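Local coordinates for cellulase IBT99 (Metagenomes, PDB 6WBT), which probably hydrolyses 6-phospho-alpha-glucosides as a family 4 glycosyl hydrolase, with NAD and a manganese ion bound beside the sugar phosphate, at residues G13-P18 / N292-R297; P18-D23 / M83-V88; A50-E55 / K296-A301. One frame throughout, in Å; residues are numbered along the deposited sequence.

Contact 1: residues G13-P18 / N292-R297. With NAD (nicotinamide-adenine-dinucleotide), chain G; G6P (6-O-phosphono-alpha-D-glucopyranose), chain F.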
loop_
_atom_site.group_PDB
_atom_site.type_symbol
_atom_site.label_atom_id
_atom_site.label_comp_id
_atom_site.label_asym_id
_atom_site.label_seq_id
_atom_site.Cartn_x
_atom_site.Cartn_y
_atom_site.Cartn_z
ATOM N N GLY A 13 -0.634 -0.498 -44.925
ATOM C CA GLY A 13 -1.891 -0.363 -45.633
ATOM C C GLY A 13 -2.947 0.370 -44.830
ATOM O O GLY A 13 -4.147 0.149 -45.021
ATOM N N SER A 14 -2.510 1.240 -43.926
ATOM C CA SER A 14 -3.409 2.007 -43.081
ATOM C C SER A 14 -3.793 3.310 -43.767
ATOM O O SER A 14 -3.055 3.830 -44.608
ATOM C CB SER A 14 -2.762 2.309 -41.727
ATOM O OG SER A 14 -3.514 3.270 -41.010
ATOM N N THR A 15 -4.964 3.834 -43.400
ATOM C CA THR A 15 -5.405 5.116 -43.938
ATOM C C THR A 15 -4.590 6.282 -43.390
ATOM O O THR A 15 -4.614 7.369 -43.975
ATOM C CB THR A 15 -6.889 5.334 -43.640
ATOM O OG1 THR A 15 -7.098 5.349 -42.223
ATOM C CG2 THR A 15 -7.722 4.221 -44.259
ATOM N N TYR A 16 -3.874 6.080 -42.288
ATOM C CA TYR A 16 -3.012 7.105 -41.719
ATOM C C TYR A 16 -1.571 6.999 -42.197
ATOM O O TYR A 16 -0.740 7.820 -41.797
ATOM C CB TYR A 16 -3.045 7.038 -40.188
ATOM C CG TYR A 16 -4.418 7.246 -39.589
ATOM C CD1 TYR A 16 -5.173 6.167 -39.148
ATOM C CD2 TYR A 16 -4.957 8.519 -39.464
ATOM C CE1 TYR A 16 -6.427 6.351 -38.599
ATOM C CE2 TYR A 16 -6.212 8.713 -38.916
ATOM C CZ TYR A 16 -6.942 7.625 -38.485
ATOM O OH TYR A 16 -8.191 7.813 -37.939
ATOM N N THR A 17 -1.255 6.011 -43.036
ATOM C CA THR A 17 0.122 5.841 -43.496
ATOM C C THR A 17 0.617 7.017 -44.331
ATOM O O THR A 17 1.716 7.523 -44.045
ATOM C CB THR A 17 0.256 4.513 -44.252
ATOM O OG1 THR A 17 -0.079 3.427 -43.380
ATOM C CG2 THR A 17 1.679 4.328 -44.759
ATOM N N PRO A 18 -0.107 7.507 -45.347
ATOM C CA PRO A 18 0.388 8.688 -46.076
ATOM C C PRO A 18 0.511 9.925 -45.207
ATOM O O PRO A 18 1.288 10.827 -45.546
ATOM C CB PRO A 18 -0.657 8.887 -47.183
ATOM C CG PRO A 18 -1.323 7.568 -47.324
ATOM C CD PRO A 18 -1.351 6.992 -45.947
ATOM N N ASN A 292 -16.896 4.519 -46.160
ATOM C CA ASN A 292 -17.383 5.393 -47.218
ATOM C C ASN A 292 -16.712 6.760 -47.212
ATOM O O ASN A 292 -17.081 7.615 -48.024
ATOM C CB ASN A 292 -18.900 5.568 -47.099
ATOM C CG ASN A 292 -19.650 4.262 -47.263
ATOM O OD1 ASN A 292 -19.171 3.335 -47.915
ATOM N ND2 ASN A 292 -20.838 4.184 -46.673
ATOM N N GLY A 293 -15.744 6.986 -46.327
ATOM C CA GLY A 293 -15.098 8.279 -46.232
ATOM C C GLY A 293 -13.586 8.221 -46.319
ATOM O O GLY A 293 -13.014 8.414 -47.396
ATOM N N ARG A 294 -12.927 7.953 -45.188
ATOM C CA ARG A 294 -11.468 7.971 -45.166
ATOM C C ARG A 294 -10.884 6.819 -45.976
ATOM O O ARG A 294 -9.890 6.998 -46.691
ATOM C CB ARG A 294 -10.961 7.930 -43.723
ATOM C CG ARG A 294 -9.455 8.117 -43.600
ATOM C CD ARG A 294 -8.997 8.239 -42.151
ATOM N NE ARG A 294 -9.137 6.990 -41.408
ATOM C CZ ARG A 294 -10.010 6.796 -40.423
ATOM N NH1 ARG A 294 -10.823 7.776 -40.052
ATOM N NH2 ARG A 294 -10.064 5.625 -39.803
ATOM N N GLU A 295 -11.484 5.630 -45.881
ATOM C CA GLU A 295 -10.987 4.492 -46.648
ATOM C C GLU A 295 -11.338 4.623 -48.127
ATOM O O GLU A 295 -10.553 4.224 -48.995
ATOM C CB GLU A 295 -11.541 3.188 -46.072
ATOM C CG GLU A 295 -11.362 1.974 -46.974
ATOM C CD GLU A 295 -11.464 0.662 -46.220
ATOM O OE1 GLU A 295 -10.531 0.345 -45.453
ATOM O OE2 GLU A 295 -12.476 -0.049 -46.391
ATOM N N LYS A 296 -12.509 5.186 -48.431
ATOM C CA LYS A 296 -12.897 5.368 -49.826
ATOM C C LYS A 296 -11.989 6.369 -50.530
ATOM O O LYS A 296 -11.578 6.143 -51.676
ATOM C CB LYS A 296 -14.356 5.817 -49.906
ATOM C CG LYS A 296 -14.762 6.379 -51.257
ATOM C CD LYS A 296 -16.197 6.879 -51.238
ATOM C CE LYS A 296 -16.530 7.647 -52.506
ATOM N NZ LYS A 296 -17.937 8.135 -52.505
ATOM N N ARG A 297 -11.654 7.472 -49.863
ATOM C CA ARG A 297 -10.851 8.517 -50.482
ATOM C C ARG A 297 -9.368 8.180 -50.553
ATOM O O ARG A 297 -8.612 8.935 -51.176
ATOM C CB ARG A 297 -11.031 9.841 -49.733
ATOM C CG ARG A 297 -12.422 10.440 -49.846
ATOM C CD ARG A 297 -12.461 11.842 -49.259
ATOM N NE ARG A 297 -11.998 11.871 -47.875
ATOM C CZ ARG A 297 -12.792 11.725 -46.819
ATOM N NH1 ARG A 297 -14.094 11.538 -46.987
ATOM N NH2 ARG A 297 -12.285 11.766 -45.595
HETATM P PA NAD G . -6.987 0.361 -41.620
HETATM O O1A NAD G . -7.918 -0.787 -41.418
HETATM O O2A NAD G . -7.306 1.342 -42.699
HETATM O O5B NAD G . -5.501 -0.209 -41.837
HETATM C C5B NAD G . -4.923 -1.094 -40.838
HETATM C C4B NAD G . -3.807 -1.893 -41.467
HETATM O O4B NAD G . -3.262 -2.825 -40.495
HETATM C C3B NAD G . -4.193 -2.750 -42.686
HETATM O O3B NAD G . -3.264 -2.527 -43.739
HETATM C C2B NAD G . -4.065 -4.181 -42.154
HETATM O O2B NAD G . -3.835 -5.150 -43.155
HETATM C C1B NAD G . -2.909 -4.001 -41.182
HETATM N N9A NAD G . -2.753 -5.091 -40.226
HETATM C C8A NAD G . -3.757 -5.816 -39.635
HETATM N N7A NAD G . -3.322 -6.745 -38.821
HETATM C C5A NAD G . -1.941 -6.638 -38.886
HETATM C C6A NAD G . -0.907 -7.353 -38.251
HETATM N N6A NAD G . -1.115 -8.353 -37.400
HETATM N N1A NAD G . 0.367 -6.994 -38.538
HETATM C C2A NAD G . 0.570 -5.987 -39.397
HETATM N N3A NAD G . -0.321 -5.247 -40.050
HETATM C C4A NAD G . -1.576 -5.623 -39.751
HETATM O O3 NAD G . -6.836 1.157 -40.237
HETATM P PN NAD G . -6.819 2.723 -39.886
HETATM O O1N NAD G . -5.807 3.402 -40.747
HETATM O O2N NAD G . -8.221 3.235 -39.893
HETATM O O5D NAD G . -6.282 2.669 -38.377
HETATM C C5D NAD G . -5.039 1.967 -38.128
HETATM C C4D NAD G . -4.851 1.805 -36.640
HETATM O O4D NAD G . -4.554 3.095 -36.058
HETATM C C3D NAD G . -6.071 1.287 -35.865
HETATM O O3D NAD G . -5.663 0.288 -34.941
HETATM C C2D NAD G . -6.527 2.559 -35.143
HETATM O O2D NAD G . -7.365 2.337 -34.021
HETATM C C1D NAD G . -5.176 3.167 -34.786
HETATM N N1N NAD G . -5.283 4.597 -34.382
HETATM C C2N NAD G . -5.136 4.945 -33.066
HETATM C C3N NAD G . -5.259 6.267 -32.666
HETATM C C7N NAD G . -5.029 6.589 -31.211
HETATM O O7N NAD G . -5.690 7.476 -30.678
HETATM N N7N NAD G . -4.084 5.914 -30.573
HETATM C C4N NAD G . -5.567 7.235 -33.617
HETATM C C5N NAD G . -5.677 6.877 -34.943
HETATM C C6N NAD G . -5.529 5.556 -35.305
HETATM C C1 G6P F . -8.858 9.731 -32.149
HETATM C C2 G6P F . -8.892 8.551 -31.181
HETATM C C3 G6P F . -8.843 7.225 -31.931
HETATM C C4 G6P F . -9.900 7.194 -33.028
HETATM C C5 G6P F . -9.735 8.419 -33.919
HETATM C C6 G6P F . -10.728 8.441 -35.077
HETATM O O1 G6P F . -7.589 9.769 -32.810
HETATM O O2 G6P F . -7.777 8.633 -30.287
HETATM O O3 G6P F . -9.065 6.147 -31.015
HETATM O O4 G6P F . -9.757 6.002 -33.808
HETATM O O5 G6P F . -9.893 9.595 -33.124
HETATM O O6 G6P F . -11.486 7.234 -35.123
HETATM P P G6P F . -12.348 6.883 -36.437
HETATM O O1P G6P F . -13.629 6.299 -35.894
HETATM O O2P G6P F . -11.480 5.916 -37.206
HETATM O O3P G6P F . -12.520 8.222 -37.115
#

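Contact 2: residues P18-D23 / M83-V88. With NAD (nicotinamide-adenine-dinucleotide), chain G.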
loop_
_atom_site.group_PDB
_atom_site.type_symbol
_atom_site.label_atom_id
_atom_site.label_comp_id
_atom_site.label_asym_id
_atom_site.label_seq_id
_atom_site.Cartn_x
_atom_site.Cartn_y
_atom_site.Cartn_z
ATOM N N PRO A 18 -0.107 7.507 -45.347
ATOM C CA PRO A 18 0.388 8.688 -46.076
ATOM C C PRO A 18 0.511 9.925 -45.207
ATOM O O PRO A 18 1.288 10.827 -45.546
ATOM C CB PRO A 18 -0.657 8.887 -47.183
ATOM C CG PRO A 18 -1.323 7.568 -47.324
ATOM C CD PRO A 18 -1.351 6.992 -45.947
ATOM N N GLY A 19 -0.225 9.997 -44.099
ATOM C CA GLY A 19 -0.135 11.168 -43.242
ATOM C C GLY A 19 1.143 11.193 -42.425
ATOM O O GLY A 19 1.860 12.198 -42.404
ATOM N N ILE A 20 1.451 10.085 -41.745
ATOM C CA ILE A 20 2.628 10.053 -40.888
ATOM C C ILE A 20 3.918 9.970 -41.693
ATOM O O ILE A 20 4.981 10.346 -41.188
ATOM C CB ILE A 20 2.554 8.888 -39.883
ATOM C CG1 ILE A 20 2.870 7.558 -40.571
ATOM C CG2 ILE A 20 1.183 8.840 -39.223
ATOM C CD1 ILE A 20 3.245 6.454 -39.613
ATOM N N VAL A 21 3.860 9.478 -42.934
ATOM C CA VAL A 21 5.044 9.491 -43.788
ATOM C C VAL A 21 5.457 10.924 -44.090
ATOM O O VAL A 21 6.641 11.276 -44.016
ATOM C CB VAL A 21 4.789 8.690 -45.078
ATOM C CG1 VAL A 21 5.852 9.003 -46.119
ATOM C CG2 VAL A 21 4.768 7.201 -44.784
ATOM N N LYS A 22 4.486 11.778 -44.422
ATOM C CA LYS A 22 4.788 13.182 -44.674
ATOM C C LYS A 22 5.218 13.890 -43.395
ATOM O O LYS A 22 6.127 14.729 -43.419
ATOM C CB LYS A 22 3.573 13.871 -45.297
ATOM C CG LYS A 22 3.867 15.218 -45.942
ATOM C CD LYS A 22 3.594 16.375 -44.995
ATOM C CE LYS A 22 3.871 17.709 -45.668
ATOM N NZ LYS A 22 3.633 18.857 -44.750
ATOM N N ASP A 23 4.578 13.564 -42.269
ATOM C CA ASP A 23 4.981 14.153 -40.998
ATOM C C ASP A 23 6.362 13.675 -40.569
ATOM O O ASP A 23 7.067 14.389 -39.846
ATOM C CB ASP A 23 3.944 13.834 -39.921
ATOM C CG ASP A 23 2.668 14.637 -40.088
ATOM O OD1 ASP A 23 2.750 15.882 -40.140
ATOM O OD2 ASP A 23 1.584 14.024 -40.179
HETATM N N MSE A 83 6.901 1.904 -36.079
HETATM C CA MSE A 83 5.673 2.627 -35.777
HETATM C C MSE A 83 4.460 1.770 -36.121
HETATM O O MSE A 83 4.107 1.612 -37.289
HETATM C CB MSE A 83 5.631 3.959 -36.530
HETATM C CG MSE A 83 6.712 4.939 -36.097
HETATM SE SE MSE A 83 6.584 6.676 -36.978
HETATM C CE MSE A 83 6.923 6.116 -38.813
ATOM N N ALA A 84 3.830 1.215 -35.088
ATOM C CA ALA A 84 2.734 0.272 -35.260
ATOM C C ALA A 84 1.412 1.011 -35.409
ATOM O O ALA A 84 1.082 1.882 -34.598
ATOM C CB ALA A 84 2.666 -0.693 -34.075
ATOM N N GLN A 85 0.659 0.658 -36.446
ATOM C CA GLN A 85 -0.671 1.215 -36.663
ATOM C C GLN A 85 -1.568 0.139 -37.272
ATOM O O GLN A 85 -2.286 0.367 -38.246
ATOM C CB GLN A 85 -0.606 2.465 -37.540
ATOM C CG GLN A 85 0.132 2.280 -38.856
ATOM C CD GLN A 85 0.152 3.545 -39.689
ATOM O OE1 GLN A 85 -0.011 4.649 -39.168
ATOM N NE2 GLN A 85 0.348 3.392 -40.993
HETATM N N MSE A 86 -1.532 -1.055 -36.692
HETATM C CA MSE A 86 -2.319 -2.175 -37.192
HETATM C C MSE A 86 -3.775 -2.074 -36.756
HETATM O O MSE A 86 -4.094 -1.439 -35.751
HETATM C CB MSE A 86 -1.727 -3.502 -36.711
HETATM C CG MSE A 86 -1.863 -3.730 -35.211
HETATM SE SE MSE A 86 -1.155 -5.450 -34.625
HETATM C CE MSE A 86 0.716 -5.187 -35.103
ATOM N N ARG A 87 -4.657 -2.704 -37.530
ATOM C CA ARG A 87 -6.069 -2.855 -37.181
ATOM C C ARG A 87 -6.431 -4.303 -37.490
ATOM O O ARG A 87 -6.845 -4.621 -38.609
ATOM C CB ARG A 87 -6.953 -1.870 -37.944
ATOM C CG ARG A 87 -8.426 -1.960 -37.575
ATOM C CD ARG A 87 -9.288 -1.080 -38.464
ATOM N NE ARG A 87 -8.983 0.339 -38.307
ATOM C CZ ARG A 87 -9.561 1.132 -37.410
ATOM N NH1 ARG A 87 -10.475 0.644 -36.582
ATOM N NH2 ARG A 87 -9.224 2.412 -37.340
ATOM N N VAL A 88 -6.255 -5.179 -36.498
ATOM C CA VAL A 88 -6.542 -6.595 -36.693
ATOM C C VAL A 88 -8.012 -6.769 -37.034
ATOM O O VAL A 88 -8.898 -6.273 -36.327
ATOM C CB VAL A 88 -6.154 -7.399 -35.444
ATOM C CG1 VAL A 88 -6.437 -8.877 -35.664
ATOM C CG2 VAL A 88 -4.689 -7.174 -35.102
HETATM P PA NAD G . -6.987 0.361 -41.620
HETATM O O1A NAD G . -7.918 -0.787 -41.418
HETATM O O2A NAD G . -7.306 1.342 -42.699
HETATM O O5B NAD G . -5.501 -0.209 -41.837
HETATM C C5B NAD G . -4.923 -1.094 -40.838
HETATM C C4B NAD G . -3.807 -1.893 -41.467
HETATM O O4B NAD G . -3.262 -2.825 -40.495
HETATM C C3B NAD G . -4.193 -2.750 -42.686
HETATM O O3B NAD G . -3.264 -2.527 -43.739
HETATM C C2B NAD G . -4.065 -4.181 -42.154
HETATM O O2B NAD G . -3.835 -5.150 -43.155
HETATM C C1B NAD G . -2.909 -4.001 -41.182
HETATM N N9A NAD G . -2.753 -5.091 -40.226
HETATM C C8A NAD G . -3.757 -5.816 -39.635
HETATM N N7A NAD G . -3.322 -6.745 -38.821
HETATM C C5A NAD G . -1.941 -6.638 -38.886
HETATM C C6A NAD G . -0.907 -7.353 -38.251
HETATM N N6A NAD G . -1.115 -8.353 -37.400
HETATM N N1A NAD G . 0.367 -6.994 -38.538
HETATM C C2A NAD G . 0.570 -5.987 -39.397
HETATM N N3A NAD G . -0.321 -5.247 -40.050
HETATM C C4A NAD G . -1.576 -5.623 -39.751
HETATM O O3 NAD G . -6.836 1.157 -40.237
HETATM P PN NAD G . -6.819 2.723 -39.886
HETATM O O1N NAD G . -5.807 3.402 -40.747
HETATM O O2N NAD G . -8.221 3.235 -39.893
HETATM O O5D NAD G . -6.282 2.669 -38.377
HETATM C C5D NAD G . -5.039 1.967 -38.128
HETATM C C4D NAD G . -4.851 1.805 -36.640
HETATM O O4D NAD G . -4.554 3.095 -36.058
HETATM C C3D NAD G . -6.071 1.287 -35.865
HETATM O O3D NAD G . -5.663 0.288 -34.941
HETATM C C2D NAD G . -6.527 2.559 -35.143
HETATM O O2D NAD G . -7.365 2.337 -34.021
HETATM C C1D NAD G . -5.176 3.167 -34.786
HETATM N N1N NAD G . -5.283 4.597 -34.382
HETATM C C2N NAD G . -5.136 4.945 -33.066
HETATM C C3N NAD G . -5.259 6.267 -32.666
HETATM C C7N NAD G . -5.029 6.589 -31.211
HETATM O O7N NAD G . -5.690 7.476 -30.678
HETATM N N7N NAD G . -4.084 5.914 -30.573
HETATM C C4N NAD G . -5.567 7.235 -33.617
HETATM C C5N NAD G . -5.677 6.877 -34.943
HETATM C C6N NAD G . -5.529 5.556 -35.305
#

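Contact 3: residues A50-E55 / K296-A301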
loop_
_atom_site.group_PDB
_atom_site.type_symbol
_atom_site.label_atom_id
_atom_site.label_comp_id
_atom_site.label_asym_id
_atom_site.label_seq_id
_atom_site.Cartn_x
_atom_site.Cartn_y
_atom_site.Cartn_z
ATOM N N ALA A 50 1.006 2.134 -50.852
ATOM C CA ALA A 50 2.390 2.436 -51.203
ATOM C C ALA A 50 2.474 3.343 -52.423
ATOM O O ALA A 50 3.436 4.105 -52.562
ATOM C CB ALA A 50 3.166 1.142 -51.450
ATOM N N LEU A 51 1.482 3.273 -53.315
ATOM C CA LEU A 51 1.443 4.186 -54.453
ATOM C C LEU A 51 1.334 5.633 -53.991
ATOM O O LEU A 51 1.959 6.529 -54.571
ATOM C CB LEU A 51 0.274 3.829 -55.371
ATOM C CG LEU A 51 0.309 2.444 -56.015
ATOM C CD1 LEU A 51 -1.068 2.069 -56.537
ATOM C CD2 LEU A 51 1.338 2.398 -57.133
ATOM N N ILE A 52 0.546 5.880 -52.944
ATOM C CA ILE A 52 0.420 7.233 -52.412
ATOM C C ILE A 52 1.676 7.621 -51.646
ATOM O O ILE A 52 2.129 8.770 -51.711
ATOM C CB ILE A 52 -0.836 7.345 -51.533
ATOM C CG1 ILE A 52 -2.028 6.688 -52.226
ATOM C CG2 ILE A 52 -1.143 8.802 -51.223
ATOM C CD1 ILE A 52 -3.274 6.681 -51.388
ATOM N N VAL A 53 2.258 6.672 -50.906
ATOM C CA VAL A 53 3.479 6.954 -50.157
ATOM C C VAL A 53 4.608 7.340 -51.104
ATOM O O VAL A 53 5.392 8.254 -50.821
ATOM C CB VAL A 53 3.860 5.746 -49.280
ATOM C CG1 VAL A 53 5.146 6.024 -48.517
ATOM C CG2 VAL A 53 2.730 5.414 -48.317
ATOM N N LYS A 54 4.704 6.657 -52.248
ATOM C CA LYS A 54 5.687 7.042 -53.256
ATOM C C LYS A 54 5.395 8.434 -53.801
ATOM O O LYS A 54 6.319 9.211 -54.068
ATOM C CB LYS A 54 5.711 6.015 -54.388
ATOM C CG LYS A 54 6.228 4.648 -53.975
ATOM C CD LYS A 54 5.984 3.611 -55.057
ATOM C CE LYS A 54 6.404 2.226 -54.594
ATOM N NZ LYS A 54 6.084 1.180 -55.605
ATOM N N GLU A 55 4.113 8.767 -53.969
ATOM C CA GLU A 55 3.751 10.103 -54.430
ATOM C C GLU A 55 4.036 11.155 -53.365
ATOM O O GLU A 55 4.394 12.291 -53.698
ATOM C CB GLU A 55 2.277 10.136 -54.833
ATOM C CG GLU A 55 1.940 11.165 -55.901
ATOM C CD GLU A 55 2.541 10.821 -57.252
ATOM O OE1 GLU A 55 2.839 11.754 -58.027
ATOM O OE2 GLU A 55 2.717 9.618 -57.536
ATOM N N LYS A 296 -12.509 5.186 -48.431
ATOM C CA LYS A 296 -12.897 5.368 -49.826
ATOM C C LYS A 296 -11.989 6.369 -50.530
ATOM O O LYS A 296 -11.578 6.143 -51.676
ATOM C CB LYS A 296 -14.356 5.817 -49.906
ATOM C CG LYS A 296 -14.762 6.379 -51.257
ATOM C CD LYS A 296 -16.197 6.879 -51.238
ATOM C CE LYS A 296 -16.530 7.647 -52.506
ATOM N NZ LYS A 296 -17.937 8.135 -52.505
ATOM N N ARG A 297 -11.654 7.472 -49.863
ATOM C CA ARG A 297 -10.851 8.517 -50.482
ATOM C C ARG A 297 -9.368 8.180 -50.553
ATOM O O ARG A 297 -8.612 8.935 -51.176
ATOM C CB ARG A 297 -11.031 9.841 -49.733
ATOM C CG ARG A 297 -12.422 10.440 -49.846
ATOM C CD ARG A 297 -12.461 11.842 -49.259
ATOM N NE ARG A 297 -11.998 11.871 -47.875
ATOM C CZ ARG A 297 -12.792 11.725 -46.819
ATOM N NH1 ARG A 297 -14.094 11.538 -46.987
ATOM N NH2 ARG A 297 -12.285 11.766 -45.595
ATOM N N ILE A 298 -8.926 7.083 -49.941
ATOM C CA ILE A 298 -7.509 6.736 -49.969
ATOM C C ILE A 298 -7.275 5.647 -51.009
ATOM O O ILE A 298 -6.171 5.515 -51.548
ATOM C CB ILE A 298 -7.002 6.312 -48.578
ATOM C CG1 ILE A 298 -5.473 6.358 -48.540
ATOM C CG2 ILE A 298 -7.502 4.922 -48.211
ATOM C CD1 ILE A 298 -4.899 6.566 -47.164
ATOM N N PHE A 299 -8.310 4.864 -51.309
ATOM C CA PHE A 299 -8.236 3.918 -52.413
ATOM C C PHE A 299 -8.666 4.538 -53.733
ATOM O O PHE A 299 -8.335 4.000 -54.796
ATOM C CB PHE A 299 -9.085 2.680 -52.110
ATOM C CG PHE A 299 -8.530 1.825 -51.006
ATOM C CD1 PHE A 299 -7.179 1.862 -50.699
ATOM C CD2 PHE A 299 -9.356 0.990 -50.273
ATOM C CE1 PHE A 299 -6.661 1.081 -49.684
ATOM C CE2 PHE A 299 -8.844 0.205 -49.255
ATOM C CZ PHE A 299 -7.494 0.252 -48.961
ATOM N N LYS A 300 -9.397 5.654 -53.683
ATOM C CA LYS A 300 -9.649 6.437 -54.887
ATOM C C LYS A 300 -8.372 7.113 -55.372
ATOM O O LYS A 300 -8.092 7.135 -56.576
ATOM C CB LYS A 300 -10.747 7.468 -54.609
ATOM C CG LYS A 300 -10.877 8.593 -55.635
ATOM C CD LYS A 300 -10.101 9.838 -55.212
ATOM C CE LYS A 300 -10.311 10.157 -53.743
ATOM N NZ LYS A 300 -9.330 11.166 -53.257
ATOM N N ALA A 301 -7.588 7.671 -54.445
ATOM C CA ALA A 301 -6.336 8.316 -54.823
ATOM C C ALA A 301 -5.332 7.315 -55.376
ATOM O O ALA A 301 -4.486 7.679 -56.201
ATOM C CB ALA A 301 -5.745 9.059 -53.625
#

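Contact 1: residues G13-P18 / N292-R297
Arg294 reaches across Thr15 and Tyr16 to the two bound phosphate groups. Its chain leaves with CG anti to the backbone N (chi1 -173°) and bends at chi3, which brings the guanidinium edge to Thr15. NE donates to Thr15 OG1 at 2.7 Å in the guanidinium plane, and the same hydroxyl donates to O1N of NAD at 2.8 Å, so the hydroxyl links the arginine to the pyrophosphate. NH2 bridges the two ligands, donating to NAD O2N at 3.0 Å and to G6P O2P, also at 3.0 Å, while NH1 adds a weak bond to G6P O3P. Tyr16 OH sits over the guanidinium centre, 3.2 Å from CZ of Arg294, with the two planes 25° apart; C5N of the nicotinamide lies over one face of the tyrosine ring. A leucine in place of Arg294 would probably leave both phosphates without their shared positive partner and Thr15 OG1 without its donor. At Glu295 the contact turns apolar: Thr15 CG2 rests 4.1 Å from Glu295 CA, and the carboxylate instead forms a salt bridge with Arg45. The 13-18 segment is the turn between strand 5-10 and helix 17-25, the dinucleotide-binding corner of a Rossmann fold, and the 292-297 segment meets it while leading into helix 296-306, with helix 43-60 supplying Arg45 alongside.

Contact 2: residues P18-D23 / M83-V88
Ile20 and Met83, present as selenomethionine, meet tip to tip, Ile20 CD1 lying 3.8 Å from Met83 CE. Ile20 buries the most surface here. Its CG1 stands between the backbone N and the carbonyl carbon (chi1 76°) and the chain runs on extended, so that the terminal methyl reaches from helix 17-25 toward the sheet. Met83 answers from strand 81-84 with a chain that is straight as far as the selenium and then bends at chi3 (-64°), turning CE to the isoleucine. Ile9 of the neighbouring parallel strand 5-10 touches both side chains and completes the apolar layer between helix and sheet.

Gln85, just past the end of the strand, comes from the opposite direction to Ile20, and its OE1 lies 3.7 Å from Ile20 CD1. This is only van der Waals contact. The amide is held at both ends by other groups, OE1 being hydrogen-bonded to Tyr147 OH and NE2 to Gly11 O, which should fix its rotation while its oxygen borders the methyl group.

The chain then passes to the cofactor. Met86 lays CB 3.7 Å from adenine C4A of NAD. Arg87 NE donates to the bridging oxygen O3 of NAD at 3.0 Å, with an N-H...acceptor angle of 168°, and its NH2 donates to O2N at 2.9 Å; NH1 forms a salt bridge with Glu110.

Chemically the contact is graded. Methyl meets methyl in the buried interior, a tethered amide closes that layer at the end of the strand, and the arginine beyond probably offsets the negative charge of the pyrophosphate, as expected where the strands of a Rossmann fold end at their dinucleotide.

Contact 3: residues A50-E55 / K296-A301
Ile52 drives its CD1 methyl into the flank of helix 296-306, where Ile298 and Ala301 receive it one helical turn apart. The closest apolar approach is from Ile52 CD1 to Ile298 CG1, 3.6 Å, and the two side chains cross obliquely. On the next turn Ala301 offers only its CB, which stands 4.1 Å from Ile52 CD1. With only a methyl group at Ala301, the backbones are at their nearest here, Ile52 CA and Ala301 CA being 7.3 Å apart. Ile52 sets CG1 anti to its carbonyl carbon (chi1 -46°) and extends beyond it, aiming the methyl at helix 296-306, whereas Ile298 brings CG1 into contact from an anti position relative to its own backbone N (chi1 -163°). Pro18 of helix 17-25 touches both isoleucines, and Leu313 touches Ile52, so this small apolar patch is buried on several sides.

The other flank of each helix is of a different kind. Lys54, Lys296 and Arg297 are exposed and make no contact across the two segments; Arg297 lies instead on Gln315. Lys300 is partly exposed, and its NZ folds back to donate to Arg297 O at 3.1 Å, in the carbonyl plane on a lone pair, tying one turn of the helix to itself instead of to helix 43-60. Inside the same segment, Ile298 CG2 lies over one face of the Phe299 ring, offset toward its rim.

The arrangement is plain helix-to-helix packing between two parts of the enzyme: helix 43-60 follows strand 33-39 in the nucleotide-binding Rossmann fold of family 4 glycosyl hydrolases, and helix 296-306 belongs to the C-terminal region characteristic of that family.

Contacts 1 and 2 grip the NAD pyrophosphate together, their centres 10 Å apart, and Arg294 NH2 and Arg87 NH2 come within 4.1 Å of each other as both donate to the same phosphate oxygen. They also share Pro18 and are joined by packing of Ser14 CB on Gln85 NE2 at 3.4 Å. Contact 3 lies 8 Å from contact 1 and 13 Å from contact 2, centre to centre, behind the ligand-binding loop. Its Ile298 CD1 touches Pro18 CG at 3.7 Å, so helix 17-25 is packed between the sheet of contact 2 and the helices of contact 3. The side chain of Ile298 is about 7 Å from NAD.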